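Maltose/maltodextrin transport permease homologue (Bdellovibrio bacteriovorus HD100, PDB 6FFL) binds maltotriose through its MalE domain, which is fused to the transmembrane subunit MalF of a maltose/maltodextrin ABC transporter. Local coordinates at residues Q198-L203 / K208-E213. Numbering follows the deposited sequence.
Sequences QFILKL and KIIPKE
I210 holds CG1 between its own backbone N and carbonyl carbon (chi1 64°), and with the chain extended beyond it CD1 is carried against the last turns of the helix, where L203 turns its CG beside the backbone N. I210 CD1 lies 3.8 Å from L203 CB and reaches back along the helix to the carbonyl of I200, 4.0 Å from I200 O. The I200 side chain is a looser neighbour, its CG2 4.4 Å from I210 CD1. I209 has nearly the same first torsion as I210 but directs its CG1-CD1 arm to the far end of L203: the two side chains run obliquely past each other, and I209 CD1 meets L203 CD2 at 4.0 Å. One leucine is thus packed by I210 at CB and by I209 at CD2. The backbone joins in where the chain leaves the helix. K208 takes up left-handed backbone angles (phi 58°), which turns the chain back, and I209 N donates to L203 O at 3.1 Å. This bond, from a donor six positions after its acceptor, closes the turn, giving the carbonyl of L203 a partner at the end of the helix. Charged groups bind the turn outside the apolar cluster: K202 NZ forms a salt bridge with D207, while D205 receives K212 NZ on its carboxylate and K208 NZ on its backbone O. With the I200 side chain about 12 Å from a bound glucose unit, the contact lies outside the sugar's first shell. The turn belongs to the lobe built on the sheet of strands 157-158, 228-234, 116-121 and 248-251, and I209 is linked by a backbone hydrogen bond to L157 of strand 157-158, one of its two outermost strands. Helix 132-142 packs through I136 on L203, and helix 346-362 covers I200 through Y358.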
loop_
_atom_site.group_PDB
_atom_site.type_symbol
_atom_site.label_atom_id
_atom_site.label_comp_id
_atom_site.label_asym_id
_atom_site.label_seq_id
_atom_site.Cartn_x
_atom_site.Cartn_y
_atom_site.Cartn_z
ATOM N N GLN A 198 -14.969 11.217 11.737
ATOM C CA GLN A 198 -14.932 12.174 12.839
ATOM C C GLN A 198 -13.634 12.081 13.622
ATOM O O GLN A 198 -13.149 13.106 14.121
ATOM C CB GLN A 198 -16.136 11.980 13.767
ATOM C CG GLN A 198 -17.470 11.989 13.027
ATOM C CD GLN A 198 -18.689 11.933 13.939
ATOM O OE1 GLN A 198 -19.542 12.824 13.904
ATOM N NE2 GLN A 198 -18.781 10.882 14.751
ATOM N N PHE A 199 -13.079 10.873 13.754
ATOM C CA PHE A 199 -11.826 10.688 14.487
ATOM C C PHE A 199 -10.709 11.500 13.854
ATOM O O PHE A 199 -9.955 12.192 14.550
ATOM C CB PHE A 199 -11.467 9.196 14.518
ATOM C CG PHE A 199 -10.140 8.896 15.165
ATOM C CD1 PHE A 199 -9.953 9.080 16.529
ATOM C CD2 PHE A 199 -9.084 8.431 14.400
ATOM C CE1 PHE A 199 -8.738 8.800 17.115
ATOM C CE2 PHE A 199 -7.862 8.152 14.983
ATOM C CZ PHE A 199 -7.690 8.334 16.332
ATOM N N ILE A 200 -10.610 11.462 12.528
ATOM C CA ILE A 200 -9.535 12.192 11.875
ATOM C C ILE A 200 -9.816 13.692 11.885
ATOM O O ILE A 200 -8.897 14.501 12.050
ATOM C CB ILE A 200 -9.308 11.626 10.465
ATOM C CG1 ILE A 200 -8.568 10.286 10.592
ATOM C CG2 ILE A 200 -8.513 12.588 9.590
ATOM C CD1 ILE A 200 -8.378 9.601 9.304
ATOM N N LEU A 201 -11.086 14.098 11.754
ATOM C CA LEU A 201 -11.397 15.513 11.934
ATOM C C LEU A 201 -10.981 15.997 13.317
ATOM O O LEU A 201 -10.497 17.124 13.473
ATOM C CB LEU A 201 -12.892 15.773 11.716
ATOM C CG LEU A 201 -13.417 15.774 10.289
ATOM C CD1 LEU A 201 -14.926 15.963 10.336
ATOM C CD2 LEU A 201 -12.788 16.888 9.496
ATOM N N LYS A 202 -11.169 15.161 14.335
ATOM C CA LYS A 202 -10.792 15.560 15.688
ATOM C C LYS A 202 -9.281 15.712 15.806
ATOM O O LYS A 202 -8.795 16.671 16.415
ATOM C CB LYS A 202 -11.329 14.535 16.693
ATOM C CG LYS A 202 -10.983 14.788 18.156
ATOM C CD LYS A 202 -11.723 13.781 19.039
ATOM C CE LYS A 202 -11.393 13.945 20.517
ATOM N NZ LYS A 202 -9.996 13.522 20.818
ATOM N N LEU A 203 -8.521 14.780 15.224
ATOM C CA LEU A 203 -7.063 14.908 15.230
ATOM C C LEU A 203 -6.619 16.217 14.583
ATOM O O LEU A 203 -5.670 16.857 15.051
ATOM C CB LEU A 203 -6.427 13.725 14.501
ATOM C CG LEU A 203 -6.550 12.319 15.096
ATOM C CD1 LEU A 203 -5.854 11.301 14.208
ATOM C CD2 LEU A 203 -6.001 12.267 16.508
ATOM N N LYS A 208 -5.484 18.943 17.192
ATOM C CA LYS A 208 -4.527 19.723 16.402
ATOM C C LYS A 208 -3.121 19.132 16.487
ATOM O O LYS A 208 -2.134 19.837 16.711
ATOM C CB LYS A 208 -4.531 21.198 16.817
ATOM C CG LYS A 208 -5.931 21.811 16.947
ATOM C CD LYS A 208 -5.914 22.934 17.986
ATOM C CE LYS A 208 -6.352 24.249 17.395
ATOM N NZ LYS A 208 -7.671 24.124 16.728
ATOM N N ILE A 209 -3.037 17.821 16.282
ATOM C CA ILE A 209 -1.754 17.127 16.278
ATOM C C ILE A 209 -1.325 16.680 14.887
ATOM O O ILE A 209 -0.200 16.177 14.743
ATOM C CB ILE A 209 -1.749 15.930 17.254
ATOM C CG1 ILE A 209 -2.643 14.790 16.767
ATOM C CG2 ILE A 209 -2.203 16.377 18.639
ATOM C CD1 ILE A 209 -2.350 13.480 17.499
ATOM N N ILE A 210 -2.169 16.845 13.863
ATOM C CA ILE A 210 -1.798 16.573 12.473
ATOM C C ILE A 210 -1.994 17.856 11.670
ATOM O O ILE A 210 -2.849 18.682 12.022
ATOM C CB ILE A 210 -2.620 15.415 11.869
ATOM C CG1 ILE A 210 -4.105 15.785 11.799
ATOM C CG2 ILE A 210 -2.426 14.129 12.652
ATOM C CD1 ILE A 210 -4.978 14.705 11.155
ATOM N N PRO A 211 -1.237 18.069 10.597
ATOM C CA PRO A 211 -1.354 19.325 9.846
ATOM C C PRO A 211 -2.688 19.451 9.121
ATOM O O PRO A 211 -3.347 18.465 8.792
ATOM C CB PRO A 211 -0.193 19.256 8.847
ATOM C CG PRO A 211 0.726 18.173 9.378
ATOM C CD PRO A 211 -0.162 17.207 10.084
ATOM N N LYS A 212 -3.075 20.707 8.862
ATOM C CA LYS A 212 -4.311 20.954 8.116
ATOM C C LYS A 212 -4.196 20.501 6.667
ATOM O O LYS A 212 -5.209 20.170 6.038
ATOM C CB LYS A 212 -4.671 22.439 8.172
ATOM C CG LYS A 212 -4.904 22.969 9.573
ATOM C CD LYS A 212 -6.287 22.613 10.101
ATOM C CE LYS A 212 -6.684 23.549 11.237
ATOM N NZ LYS A 212 -8.011 23.225 11.828
ATOM N N GLU A 213 -2.989 20.524 6.106
ATOM C CA GLU A 213 -2.724 20.039 4.755
ATOM C C GLU A 213 -1.550 19.081 4.837
ATOM O O GLU A 213 -0.474 19.457 5.312
ATOM C CB GLU A 213 -2.406 21.183 3.784
ATOM C CG GLU A 213 -3.256 22.438 3.965
ATOM C CD GLU A 213 -4.618 22.321 3.310
ATOM O OE1 GLU A 213 -4.836 21.343 2.565
ATOM O OE2 GLU A 213 -5.468 23.210 3.536
#